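Local structure of Cwp19 (Clostridioides difficile, 5OQ3) at residues A[73-78]-A[89-94]; A[148-153]-A[162-167]; A[282-287]-A[316-321]; A[341-346]-A[374-379]. The protein probably hydrolyses cell-wall glycans through the TIM-barrel glycoside hydrolase domain that makes up this chain, while the whole protein may also have N-acetylmuramoyl-L-alanine amidase activity. All blocks are in the same frame, centred on the assembly; numbering follows the deposited sequence.

In the fold
All four contacts belong to one eight-stranded TIM barrel. Contact 3 pairs two neighbouring strands of its wall, and contact 1 lies where strand 68-74 runs into its loop; their centres are about 28 Å apart, on opposite sides of the chain's centre. Contact 2 fastens a short hairpin to helix 165-181. Its nearest atoms are about 7 Å from contact 1, and Tyr-170 joins the two by meeting Trp-150 and bonding Arg-74. Contact 4 packs two outer helices, its nearest atoms about 10 Å from contact 3; strand 319-324, which contact 3 enters, is followed in the chain by helix 343-350 of contact 4. Contacts 2 and 4 lie farthest apart, about 43 Å between centres.

Contact 1 (A[73-78]-A[89-94]); sequences VRPKSD and SEYLTG
At the C-terminal end of barrel strand 68-74, the loop carrying Asp-78 is tied to Ser-89, the N-cap of the short, weakly bonded helix 90-93. Ser-89 OG donates to Asp-78 OD2 at 2.7 Å, meeting it from above the carboxylate plane, and accepts the capping bond from Tyr-91 N at 3.2 Å. The second oxygen, Asp-78 OD1, receives Lys-76 N (2.8 Å), so this carboxylate braces its own turn as well as the helix. In TIM barrels the loops at this end of the strands surround the active-site mouth, and here a salt bridge joins two parts of one such loop. The extended Lys-76 chain crosses Glu-90 at about a right angle and brings NZ to the syn side of OE2, 2.7 Å away; Glu-133 is a second carboxylate partner of NZ. A water donates to both Asp-78 OD2 and Glu-90 OE2 and accepts from Glu-90 N, which probably eases the proximity of two like charges, OD2 and OE2, 4.9 Å apart. Pro-75 CG touches the edge of the Tyr-91 ring, 3.8 Å from CD2, while Glu-90 CG lies over one ring face.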
loop_
_atom_site.group_PDB
_atom_site.type_symbol
_atom_site.label_atom_id
_atom_site.label_comp_id
_atom_site.label_asym_id
_atom_site.label_seq_id
_atom_site.Cartn_x
_atom_site.Cartn_y
_atom_site.Cartn_z
ATOM N N VAL A 73 -2.029 -7.279 -5.469
ATOM C CA VAL A 73 -1.869 -8.679 -5.790
ATOM C C VAL A 73 -1.955 -9.603 -4.569
ATOM O O VAL A 73 -2.118 -10.801 -4.721
ATOM C CB VAL A 73 -0.582 -8.956 -6.586
ATOM C CG1 VAL A 73 -0.558 -8.170 -7.902
ATOM C CG2 VAL A 73 0.697 -8.727 -5.799
ATOM N N ARG A 74 -1.780 -9.015 -3.377
ATOM C CA ARG A 74 -1.912 -9.727 -2.073
ATOM C C ARG A 74 -2.773 -8.883 -1.151
ATOM O O ARG A 74 -2.256 -8.190 -0.274
ATOM C CB ARG A 74 -0.544 -9.950 -1.447
ATOM C CG ARG A 74 -0.535 -10.650 -0.091
ATOM C CD ARG A 74 0.852 -10.595 0.501
ATOM N NE ARG A 74 0.920 -11.077 1.863
ATOM C CZ ARG A 74 1.207 -12.317 2.235
ATOM N NH1 ARG A 74 1.391 -13.263 1.349
ATOM N NH2 ARG A 74 1.344 -12.593 3.547
ATOM N N PRO A 75 -4.105 -8.965 -1.329
ATOM C CA PRO A 75 -4.978 -8.232 -0.434
ATOM C C PRO A 75 -5.166 -8.857 0.926
ATOM O O PRO A 75 -5.467 -8.126 1.878
ATOM C CB PRO A 75 -6.308 -8.225 -1.173
ATOM C CG PRO A 75 -6.291 -9.428 -2.036
ATOM C CD PRO A 75 -4.856 -9.503 -2.481
ATOM N N LYS A 76 -4.953 -10.172 1.049
ATOM C CA LYS A 76 -5.350 -10.898 2.269
ATOM C C LYS A 76 -4.608 -12.236 2.365
ATOM O O LYS A 76 -5.208 -13.311 2.242
ATOM C CB LYS A 76 -6.861 -11.075 2.277
ATOM C CG LYS A 76 -7.422 -11.648 3.552
ATOM C CD LYS A 76 -8.902 -11.919 3.358
ATOM C CE LYS A 76 -9.381 -12.893 4.396
ATOM N NZ LYS A 76 -10.649 -13.522 3.978
ATOM N N SER A 77 -3.286 -12.140 2.569
ATOM C CA SER A 77 -2.380 -13.327 2.633
ATOM C C SER A 77 -2.676 -14.345 1.512
ATOM O O SER A 77 -2.678 -15.555 1.734
ATOM C CB SER A 77 -2.448 -14.031 3.999
ATOM O OG SER A 77 -1.507 -15.096 4.053
ATOM N N ASP A 78 -2.860 -13.817 0.315
ATOM C CA ASP A 78 -3.392 -14.557 -0.820
ATOM C C ASP A 78 -2.737 -13.995 -2.066
ATOM O O ASP A 78 -1.816 -13.155 -1.987
ATOM C CB ASP A 78 -4.910 -14.489 -0.825
ATOM C CG ASP A 78 -5.428 -13.053 -0.952
ATOM O OD1 ASP A 78 -4.592 -12.093 -0.966
ATOM O OD2 ASP A 78 -6.676 -12.896 -1.047
ATOM N N SER A 89 -6.570 -15.825 -4.287
ATOM C CA SER A 89 -7.423 -14.872 -3.570
ATOM C C SER A 89 -8.911 -15.169 -3.776
ATOM O O SER A 89 -9.363 -15.429 -4.878
ATOM C CB SER A 89 -7.140 -13.447 -4.045
ATOM O OG SER A 89 -8.002 -12.524 -3.403
ATOM N N GLU A 90 -9.669 -15.081 -2.690
ATOM C CA GLU A 90 -11.107 -15.235 -2.746
ATOM C C GLU A 90 -11.778 -14.162 -3.582
ATOM O O GLU A 90 -12.936 -14.342 -3.976
ATOM C CB GLU A 90 -11.690 -15.183 -1.348
ATOM C CG GLU A 90 -11.722 -13.802 -0.728
ATOM C CD GLU A 90 -11.771 -13.832 0.778
ATOM O OE1 GLU A 90 -12.859 -13.583 1.333
ATOM O OE2 GLU A 90 -10.736 -14.151 1.400
ATOM N N TYR A 91 -11.092 -13.053 -3.872
ATOM C CA TYR A 91 -11.799 -11.969 -4.584
ATOM C C TYR A 91 -11.943 -12.240 -6.080
ATOM O O TYR A 91 -12.672 -11.543 -6.741
ATOM C CB TYR A 91 -11.169 -10.596 -4.291
ATOM C CG TYR A 91 -11.148 -10.343 -2.781
ATOM C CD1 TYR A 91 -12.343 -10.207 -2.063
ATOM C CD2 TYR A 91 -9.958 -10.352 -2.058
ATOM C CE1 TYR A 91 -12.336 -10.066 -0.701
ATOM C CE2 TYR A 91 -9.942 -10.169 -0.676
ATOM C CZ TYR A 91 -11.133 -10.036 0.008
ATOM O OH TYR A 91 -11.123 -9.876 1.393
ATOM N N LEU A 92 -11.286 -13.276 -6.601
ATOM C CA LEU A 92 -11.478 -13.687 -7.993
ATOM C C LEU A 92 -12.719 -14.544 -8.204
ATOM O O LEU A 92 -13.411 -14.396 -9.212
ATOM C CB LEU A 92 -10.237 -14.454 -8.491
ATOM C CG LEU A 92 -9.008 -13.531 -8.661
ATOM C CD1 LEU A 92 -7.703 -14.314 -8.645
ATOM C CD2 LEU A 92 -9.109 -12.705 -9.959
ATOM N N THR A 93 -12.949 -15.474 -7.287
ATOM C CA THR A 93 -14.034 -16.482 -7.419
ATOM C C THR A 93 -15.151 -16.496 -6.334
ATOM O O THR A 93 -16.193 -17.021 -6.532
ATOM C CB THR A 93 -13.433 -17.895 -7.418
ATOM O OG1 THR A 93 -12.799 -18.111 -6.146
ATOM C CG2 THR A 93 -12.424 -18.019 -8.553
ATOM N N GLY A 94 -14.779 -15.878 -5.186
ATOM C CA GLY A 94 -15.656 -15.943 -3.992
ATOM C C GLY A 94 -15.140 -16.937 -2.964
ATOM O O GLY A 94 -15.664 -16.982 -1.867
HETATM O O HOH W 1 -8.470 -14.630 -0.082
#

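Contact 2 (A[148-153]-A[162-167]); sequences PSWVVK and PGLPEV
Over one face of the Trp-150 indole lies Glu-166 O, and on that side Val-167 CG2 comes in obliquely, near CG and CB; at the edge, in the ring plane, is Glu-166 OE1. The contact joins a 3-10 turn, which leads into the antiparallel hairpin of strands 151-154 and 157-160, to the first turn of helix 165-181. That helix lies between barrel strands 118-123 and 186-189 in the chain, so the hairpin is an elaboration of the loop preceding it. The indole N-H points at the carboxylate: Trp-150 NE1 donates to Glu-166 OE1 at 3.1 Å with an N-H...O angle of 165°, using the anti lone pair of that oxygen. Ring and carboxylate planes stand 74° apart, and the Glu-166 chain, extended beyond CG, crosses the tryptophan at about a right angle. Its CB also lies close to the indole, near NE1 and CZ2. The N-H bond and the contact of Val-167 CG2 with Trp-150 CB (3.6 Å) together probably limit rotation of the ring. Tyr-170, one turn further along the helix, meets the indole as well. Beside this, Leu-164 occupies the N-cap position of helix 165-181; its side chain bears on helix 202-208 through Thr-204 and Tyr-208. One of its methyls reaches back to the turn, Leu-164 CD1 lying 3.4 Å from Ser-149 O and 3.8 Å from Trp-150 CA.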
loop_
_atom_site.group_PDB
_atom_site.type_symbol
_atom_site.label_atom_id
_atom_site.label_comp_id
_atom_site.label_asym_id
_atom_site.label_seq_id
_atom_site.Cartn_x
_atom_site.Cartn_y
_atom_site.Cartn_z
ATOM N N PRO A 148 1.042 -22.205 12.835
ATOM C CA PRO A 148 0.296 -21.497 13.865
ATOM C C PRO A 148 1.172 -20.636 14.779
ATOM O O PRO A 148 0.694 -19.641 15.320
ATOM C CB PRO A 148 -0.371 -22.619 14.659
ATOM C CG PRO A 148 0.384 -23.851 14.323
ATOM C CD PRO A 148 0.893 -23.669 12.933
ATOM N N SER A 149 2.455 -20.963 14.907
ATOM C CA SER A 149 3.406 -20.170 15.697
ATOM C C SER A 149 3.527 -18.710 15.140
ATOM O O SER A 149 3.940 -17.813 15.841
ATOM C CB SER A 149 4.830 -20.797 15.649
ATOM O OG SER A 149 4.864 -21.973 16.367
ATOM N N TRP A 150 3.243 -18.551 13.859
ATOM C CA TRP A 150 3.419 -17.246 13.190
ATOM C C TRP A 150 2.273 -16.292 13.424
ATOM O O TRP A 150 2.373 -15.127 12.996
ATOM C CB TRP A 150 3.548 -17.443 11.705
ATOM C CG TRP A 150 4.778 -18.177 11.221
ATOM C CD1 TRP A 150 5.760 -18.759 11.961
ATOM C CD2 TRP A 150 5.109 -18.412 9.858
ATOM N NE1 TRP A 150 6.683 -19.309 11.150
ATOM C CE2 TRP A 150 6.298 -19.154 9.849
ATOM C CE3 TRP A 150 4.476 -18.133 8.642
ATOM C CZ2 TRP A 150 6.925 -19.554 8.648
ATOM C CZ3 TRP A 150 5.079 -18.527 7.485
ATOM C CH2 TRP A 150 6.274 -19.242 7.489
ATOM N N VAL A 151 1.173 -16.766 14.019
ATOM C CA VAL A 151 -0.077 -16.043 13.942
ATOM C C VAL A 151 -0.426 -15.427 15.298
ATOM O O VAL A 151 -0.347 -16.103 16.325
ATOM C CB VAL A 151 -1.209 -17.030 13.523
ATOM C CG1 VAL A 151 -2.561 -16.369 13.538
ATOM C CG2 VAL A 151 -0.906 -17.640 12.175
ATOM N N VAL A 152 -0.889 -14.171 15.266
ATOM C CA VAL A 152 -1.323 -13.464 16.462
ATOM C C VAL A 152 -2.747 -12.958 16.241
ATOM O O VAL A 152 -3.023 -12.333 15.212
ATOM C CB VAL A 152 -0.387 -12.266 16.787
ATOM C CG1 VAL A 152 -0.900 -11.432 17.925
ATOM C CG2 VAL A 152 1.028 -12.705 17.091
ATOM N N LYS A 153 -3.607 -13.157 17.233
ATOM C CA LYS A 153 -4.949 -12.620 17.209
ATOM C C LYS A 153 -4.954 -11.256 17.871
ATOM O O LYS A 153 -4.425 -11.081 18.982
ATOM C CB LYS A 153 -5.920 -13.560 17.956
ATOM C CG LYS A 153 -7.372 -13.244 17.689
ATOM C CD LYS A 153 -8.299 -14.189 18.406
ATOM C CE LYS A 153 -9.724 -13.879 17.997
ATOM N NZ LYS A 153 -10.711 -14.850 18.507
ATOM N N PRO A 162 5.021 -9.594 13.155
ATOM C CA PRO A 162 6.173 -8.917 12.534
ATOM C C PRO A 162 7.498 -9.174 13.240
ATOM O O PRO A 162 8.571 -8.902 12.625
ATOM C CB PRO A 162 5.765 -7.442 12.581
ATOM C CG PRO A 162 4.274 -7.428 12.760
ATOM C CD PRO A 162 3.982 -8.648 13.581
ATOM N N GLY A 163 7.459 -9.642 14.487
ATOM C CA GLY A 163 8.665 -9.879 15.243
ATOM C C GLY A 163 9.348 -11.204 15.063
ATOM O O GLY A 163 10.425 -11.378 15.631
ATOM N N LEU A 164 8.799 -12.112 14.256
ATOM C CA LEU A 164 9.429 -13.402 14.054
ATOM C C LEU A 164 10.306 -13.358 12.837
ATOM O O LEU A 164 9.833 -13.031 11.719
ATOM C CB LEU A 164 8.382 -14.503 13.908
ATOM C CG LEU A 164 7.635 -14.865 15.206
ATOM C CD1 LEU A 164 6.492 -15.789 14.906
ATOM C CD2 LEU A 164 8.584 -15.501 16.215
ATOM N N PRO A 165 11.550 -13.843 12.984
ATOM C CA PRO A 165 12.367 -13.896 11.798
ATOM C C PRO A 165 11.774 -14.786 10.680
ATOM O O PRO A 165 11.938 -14.468 9.485
ATOM C CB PRO A 165 13.698 -14.465 12.314
ATOM C CG PRO A 165 13.709 -14.198 13.772
ATOM C CD PRO A 165 12.310 -14.114 14.234
ATOM N N GLU A 166 11.108 -15.881 11.034
ATOM C CA GLU A 166 10.514 -16.726 9.993
ATOM C C GLU A 166 9.392 -16.009 9.243
ATOM O O GLU A 166 9.154 -16.307 8.076
ATOM C CB GLU A 166 9.975 -18.075 10.570
ATOM C CG GLU A 166 11.090 -19.036 10.919
ATOM C CD GLU A 166 10.618 -20.377 11.445
ATOM O OE1 GLU A 166 9.400 -20.634 11.566
ATOM O OE2 GLU A 166 11.505 -21.204 11.725
ATOM N N VAL A 167 8.651 -15.158 9.937
ATOM C CA VAL A 167 7.590 -14.414 9.296
ATOM C C VAL A 167 8.192 -13.431 8.282
ATOM O O VAL A 167 7.743 -13.390 7.131
ATOM C CB VAL A 167 6.699 -13.689 10.308
ATOM C CG1 VAL A 167 5.870 -12.586 9.639
ATOM C CG2 VAL A 167 5.761 -14.649 11.024
#

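Contact 3 (A[282-287]-A[316-321]); sequences GLIDYV and TNVDLY
A parallel strand pair in the wall of the TIM barrel is formed where Tyr-286 bridges Asp-319 and Val-287 bridges Leu-320, joining strands 286-287 and 319-324 of a beta-alpha-beta unit. Three backbone bonds hold the register: Asp-319 N to Asp-285 O (3.0 Å), Val-287 N to Asp-319 O (2.8 Å) and Tyr-321 N to Val-287 O (3.0 Å). Before the pairing begins, a water lies 2.8 Å from both Asp-285 O and Asn-317 O, between the approaches to the two strands. On the face carrying Tyr-286, Tyr-321 CE2 lies over that ring, 3.6 Å from Tyr-286 CG, the two planes turned 49° to each other. Tyr-286 points into the barrel from this face of the sheet, and its hydroxyl is hydrogen-bonded to His-120 of strand 118-123 and His-188 of strand 186-189. On the other face Val-287 CG1 meets Val-318 CG1 and Leu-320 CD1, each at 3.9 Å. The sheet carries on to strand 241-244 beyond Tyr-286 and to strand 356-361 beyond Leu-320; helix 302-313 makes the crossover between the two strands, and helix 275-280 covers Val-287 through Thr-275.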
loop_
_atom_site.group_PDB
_atom_site.type_symbol
_atom_site.label_atom_id
_atom_site.label_comp_id
_atom_site.label_asym_id
_atom_site.label_seq_id
_atom_site.Cartn_x
_atom_site.Cartn_y
_atom_site.Cartn_z
ATOM N N GLY A 282 17.425 4.634 4.099
ATOM C CA GLY A 282 17.328 4.227 2.720
ATOM C C GLY A 282 16.766 2.825 2.545
ATOM O O GLY A 282 17.216 2.031 1.730
ATOM N N LEU A 283 15.719 2.529 3.303
ATOM C CA LEU A 283 15.115 1.223 3.304
ATOM C C LEU A 283 14.090 1.052 2.159
ATOM O O LEU A 283 13.597 -0.037 1.918
ATOM C CB LEU A 283 14.400 0.906 4.633
ATOM C CG LEU A 283 15.279 1.080 5.880
ATOM C CD1 LEU A 283 14.517 0.682 7.117
ATOM C CD2 LEU A 283 16.582 0.334 5.751
ATOM N N ILE A 284 13.766 2.180 1.522
ATOM C CA ILE A 284 12.767 2.221 0.469
ATOM C C ILE A 284 13.313 3.119 -0.653
ATOM O O ILE A 284 14.138 3.997 -0.392
ATOM C CB ILE A 284 11.397 2.758 1.000
ATOM C CG1 ILE A 284 11.513 4.153 1.637
ATOM C CG2 ILE A 284 10.773 1.746 1.979
ATOM C CD1 ILE A 284 10.241 4.675 2.228
ATOM N N ASP A 285 12.809 2.897 -1.863
ATOM C CA ASP A 285 13.115 3.799 -2.976
ATOM C C ASP A 285 12.159 4.978 -3.100
ATOM O O ASP A 285 12.531 6.030 -3.622
ATOM C CB ASP A 285 13.095 3.043 -4.300
ATOM C CG ASP A 285 14.146 1.969 -4.420
ATOM O OD1 ASP A 285 15.306 2.263 -4.142
ATOM O OD2 ASP A 285 13.778 0.840 -4.791
ATOM N N TYR A 286 10.913 4.776 -2.653
ATOM C CA TYR A 286 9.889 5.825 -2.705
ATOM C C TYR A 286 8.956 5.703 -1.542
ATOM O O TYR A 286 8.792 4.636 -0.975
ATOM C CB TYR A 286 9.162 5.810 -4.067
ATOM C CG TYR A 286 8.151 4.736 -4.377
ATOM C CD1 TYR A 286 6.849 4.838 -3.888
ATOM C CD2 TYR A 286 8.454 3.663 -5.187
ATOM C CE1 TYR A 286 5.886 3.914 -4.230
ATOM C CE2 TYR A 286 7.464 2.745 -5.560
ATOM C CZ TYR A 286 6.180 2.885 -5.064
ATOM O OH TYR A 286 5.181 1.985 -5.439
ATOM N N VAL A 287 8.304 6.822 -1.217
ATOM C CA VAL A 287 7.371 6.888 -0.104
ATOM C C VAL A 287 6.170 7.707 -0.558
ATOM O O VAL A 287 6.294 8.701 -1.304
ATOM C CB VAL A 287 8.071 7.528 1.140
ATOM C CG1 VAL A 287 8.420 9.014 0.912
ATOM C CG2 VAL A 287 7.237 7.328 2.391
ATOM N N THR A 316 17.958 13.270 0.421
ATOM C CA THR A 316 18.007 11.803 0.293
ATOM C C THR A 316 17.701 11.458 -1.160
ATOM O O THR A 316 17.301 12.314 -1.954
ATOM C CB THR A 316 16.944 11.086 1.191
ATOM O OG1 THR A 316 15.631 11.209 0.612
ATOM C CG2 THR A 316 16.907 11.647 2.612
ATOM N N ASN A 317 17.857 10.187 -1.498
ATOM C CA ASN A 317 17.479 9.679 -2.793
ATOM C C ASN A 317 16.103 9.025 -2.800
ATOM O O ASN A 317 15.730 8.437 -3.779
ATOM C CB ASN A 317 18.507 8.680 -3.255
ATOM C CG ASN A 317 19.820 9.324 -3.589
ATOM O OD1 ASN A 317 19.852 10.445 -4.076
ATOM N ND2 ASN A 317 20.909 8.624 -3.341
ATOM N N VAL A 318 15.298 9.242 -1.741
ATOM C CA VAL A 318 13.946 8.665 -1.664
ATOM C C VAL A 318 12.959 9.566 -2.409
ATOM O O VAL A 318 12.838 10.763 -2.125
ATOM C CB VAL A 318 13.481 8.463 -0.208
ATOM C CG1 VAL A 318 12.040 7.928 -0.161
ATOM C CG2 VAL A 318 14.452 7.569 0.499
ATOM N N ASP A 319 12.278 8.979 -3.386
ATOM C CA ASP A 319 11.260 9.700 -4.132
ATOM C C ASP A 319 9.977 9.846 -3.334
ATOM O O ASP A 319 9.434 8.873 -2.790
ATOM C CB ASP A 319 10.993 8.997 -5.478
ATOM C CG ASP A 319 12.177 8.967 -6.384
ATOM O OD1 ASP A 319 12.971 9.925 -6.436
ATOM O OD2 ASP A 319 12.292 7.937 -7.082
ATOM N N LEU A 320 9.502 11.083 -3.290
ATOM C CA LEU A 320 8.268 11.419 -2.597
ATOM C C LEU A 320 7.106 11.594 -3.571
ATOM O O LEU A 320 7.155 12.483 -4.457
ATOM C CB LEU A 320 8.470 12.699 -1.785
ATOM C CG LEU A 320 7.230 13.303 -1.117
ATOM C CD1 LEU A 320 6.582 12.355 -0.106
ATOM C CD2 LEU A 320 7.643 14.613 -0.436
ATOM N N TYR A 321 6.044 10.804 -3.363
ATOM C CA TYR A 321 4.795 10.977 -4.122
ATOM C C TYR A 321 3.719 11.253 -3.092
ATOM O O TYR A 321 3.751 10.664 -2.032
ATOM C CB TYR A 321 4.451 9.724 -4.966
ATOM C CG TYR A 321 5.574 9.149 -5.796
ATOM C CD1 TYR A 321 6.343 9.952 -6.620
ATOM C CD2 TYR A 321 5.876 7.816 -5.746
ATOM C CE1 TYR A 321 7.367 9.426 -7.388
ATOM C CE2 TYR A 321 6.894 7.269 -6.536
ATOM C CZ TYR A 321 7.626 8.085 -7.316
ATOM O OH TYR A 321 8.626 7.527 -8.069
HETATM O O HOH W 2 14.771 6.340 -5.321
#

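Contact 4 (A[341-346]-A[374-379]); sequences KEIVQQ and QKDLKS
One water is gripped by both segments: it donates to Lys-341 O (3.0 Å), just before helix 343-350, and to Asp-376 OD2 (3.2 Å), and accepts from Val-344 N. This joins two outer helices of the TIM barrel: helix 343-350, after strand 319-324, and helix 371-381, the last of the chain, after strand 356-361 and helix 364-369. Val-344 N lies in the first turn of its helix, just past the N-cap residue Glu-342, so the Asp-376 carboxylate reaches that helix end through the water, a setting that would probably favour its negative charge. The direct touch is apolar. Asp-376 CB sits against two branched residues, 3.8 Å from Ile-343 CG2 and equally 3.8 Å from Val-344 CG2, the Val-344 side chain crossing the aspartate at about a right angle. Val-344 CG2 is set anti to its carbonyl carbon, which turns this methyl rather than CG1 onto the carboxylate group. Deeper in, Ile-343 CG2 approaches Leu-377 CD1 at 4.2 Å, and both side chains also rest on Tyr-361 of strand 356-361, so the helix pair is seated on the sheet beneath it. Toward the outside, Val-344 CG2 lies 4.1 Å from Ser-379 OG, and that hydroxyl turns back to its own helix, donating to Asp-376 O at 2.7 Å.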
loop_
_atom_site.group_PDB
_atom_site.type_symbol
_atom_site.label_atom_id
_atom_site.label_comp_id
_atom_site.label_asym_id
_atom_site.label_seq_id
_atom_site.Cartn_x
_atom_site.Cartn_y
_atom_site.Cartn_z
ATOM N N LYS A 341 -12.981 17.851 -5.297
ATOM C CA LYS A 341 -13.304 19.191 -5.763
ATOM C C LYS A 341 -12.112 20.143 -5.779
ATOM O O LYS A 341 -12.103 21.114 -6.560
ATOM C CB LYS A 341 -14.446 19.764 -4.899
ATOM C CG LYS A 341 -14.966 21.094 -5.331
ATOM C CD LYS A 341 -16.189 21.447 -4.519
ATOM C CE LYS A 341 -15.863 21.857 -3.093
ATOM N NZ LYS A 341 -16.933 22.769 -2.577
ATOM N N GLU A 342 -11.088 19.836 -4.968
ATOM C CA GLU A 342 -9.906 20.696 -4.880
ATOM C C GLU A 342 -8.675 20.024 -5.364
ATOM O O GLU A 342 -7.569 20.469 -5.036
ATOM C CB GLU A 342 -9.699 21.237 -3.473
ATOM C CG GLU A 342 -9.448 20.226 -2.378
ATOM C CD GLU A 342 -9.215 20.889 -1.035
ATOM O OE1 GLU A 342 -8.163 20.654 -0.420
ATOM O OE2 GLU A 342 -10.108 21.656 -0.577
ATOM N N ILE A 343 -8.829 19.010 -6.201
ATOM C CA ILE A 343 -7.628 18.282 -6.579
ATOM C C ILE A 343 -6.670 19.145 -7.418
ATOM O O ILE A 343 -5.455 19.004 -7.298
ATOM C CB ILE A 343 -7.984 16.958 -7.294
ATOM C CG1 ILE A 343 -6.760 16.008 -7.388
ATOM C CG2 ILE A 343 -8.531 17.180 -8.685
ATOM C CD1 ILE A 343 -6.077 15.673 -6.065
ATOM N N VAL A 344 -7.178 20.022 -8.266
ATOM C CA VAL A 344 -6.279 20.888 -9.031
ATOM C C VAL A 344 -5.467 21.777 -8.078
ATOM O O VAL A 344 -4.267 21.955 -8.235
ATOM C CB VAL A 344 -7.057 21.711 -10.086
ATOM C CG1 VAL A 344 -6.137 22.752 -10.701
ATOM C CG2 VAL A 344 -7.598 20.777 -11.165
ATOM N N GLN A 345 -6.128 22.354 -7.100
ATOM C CA GLN A 345 -5.446 23.153 -6.084
ATOM C C GLN A 345 -4.367 22.346 -5.340
ATOM O O GLN A 345 -3.248 22.850 -5.110
ATOM C CB GLN A 345 -6.475 23.714 -5.102
ATOM C CG GLN A 345 -5.890 24.645 -4.063
ATOM C CD GLN A 345 -6.893 25.129 -3.040
ATOM O OE1 GLN A 345 -8.056 24.768 -3.093
ATOM N NE2 GLN A 345 -6.419 25.899 -2.060
ATOM N N GLN A 346 -4.686 21.120 -4.936
ATOM C CA GLN A 346 -3.701 20.299 -4.264
ATOM C C GLN A 346 -2.502 20.013 -5.128
ATOM O O GLN A 346 -1.377 20.159 -4.656
ATOM C CB GLN A 346 -4.353 19.011 -3.730
ATOM C CG GLN A 346 -5.377 19.211 -2.643
ATOM C CD GLN A 346 -5.650 17.943 -1.824
ATOM O OE1 GLN A 346 -5.293 16.820 -2.213
ATOM N NE2 GLN A 346 -6.374 18.116 -0.720
ATOM N N GLN A 374 -12.094 13.225 -14.019
ATOM C CA GLN A 374 -11.406 13.014 -15.278
ATOM C C GLN A 374 -10.959 14.332 -15.904
ATOM O O GLN A 374 -9.815 14.483 -16.321
ATOM C CB GLN A 374 -12.279 12.236 -16.248
ATOM C CG GLN A 374 -12.422 10.764 -15.896
ATOM C CD GLN A 374 -13.516 10.101 -16.694
ATOM O OE1 GLN A 374 -13.768 10.487 -17.835
ATOM N NE2 GLN A 374 -14.200 9.117 -16.089
ATOM N N LYS A 375 -11.872 15.292 -15.950
ATOM C CA LYS A 375 -11.564 16.595 -16.535
ATOM C C LYS A 375 -10.428 17.315 -15.777
ATOM O O LYS A 375 -9.540 17.909 -16.399
ATOM C CB LYS A 375 -12.847 17.461 -16.547
ATOM C CG LYS A 375 -12.699 18.841 -17.158
ATOM C CD LYS A 375 -14.065 19.497 -17.383
ATOM C CE LYS A 375 -14.725 19.981 -16.100
ATOM N NZ LYS A 375 -14.412 21.415 -15.821
ATOM N N ASP A 376 -10.461 17.244 -14.440
ATOM C CA ASP A 376 -9.419 17.881 -13.609
ATOM C C ASP A 376 -8.054 17.240 -13.818
ATOM O O ASP A 376 -7.050 17.963 -14.023
ATOM C CB ASP A 376 -9.824 17.892 -12.148
ATOM C CG ASP A 376 -10.893 18.953 -11.842
ATOM O OD1 ASP A 376 -11.068 19.889 -12.630
ATOM O OD2 ASP A 376 -11.522 18.862 -10.793
ATOM N N LEU A 377 -7.998 15.907 -13.833
ATOM C CA LEU A 377 -6.723 15.253 -14.077
ATOM C C LEU A 377 -6.220 15.514 -15.497
ATOM O O LEU A 377 -5.033 15.771 -15.678
ATOM C CB LEU A 377 -6.781 13.756 -13.739
ATOM C CG LEU A 377 -6.396 13.435 -12.280
ATOM C CD1 LEU A 377 -7.243 14.190 -11.281
ATOM C CD2 LEU A 377 -6.454 11.936 -12.030
ATOM N N LYS A 378 -7.106 15.486 -16.496
ATOM C CA LYS A 378 -6.684 15.863 -17.854
ATOM C C LYS A 378 -6.041 17.243 -17.859
ATOM O O LYS A 378 -5.000 17.447 -18.486
ATOM C CB LYS A 378 -7.853 15.847 -18.845
ATOM C CG LYS A 378 -8.156 14.468 -19.373
ATOM C CD LYS A 378 -9.234 14.490 -20.451
ATOM C CE LYS A 378 -10.060 13.216 -20.406
ATOM N NZ LYS A 378 -11.197 13.234 -21.362
ATOM N N SER A 379 -6.641 18.194 -17.155
ATOM C CA SER A 379 -6.078 19.554 -17.143
ATOM C C SER A 379 -4.697 19.621 -16.414
ATOM O O SER A 379 -3.821 20.399 -16.787
ATOM C CB SER A 379 -7.086 20.541 -16.578
ATOM O OG SER A 379 -7.242 20.345 -15.209
HETATM O O HOH W 3 -10.090 20.720 -8.688
#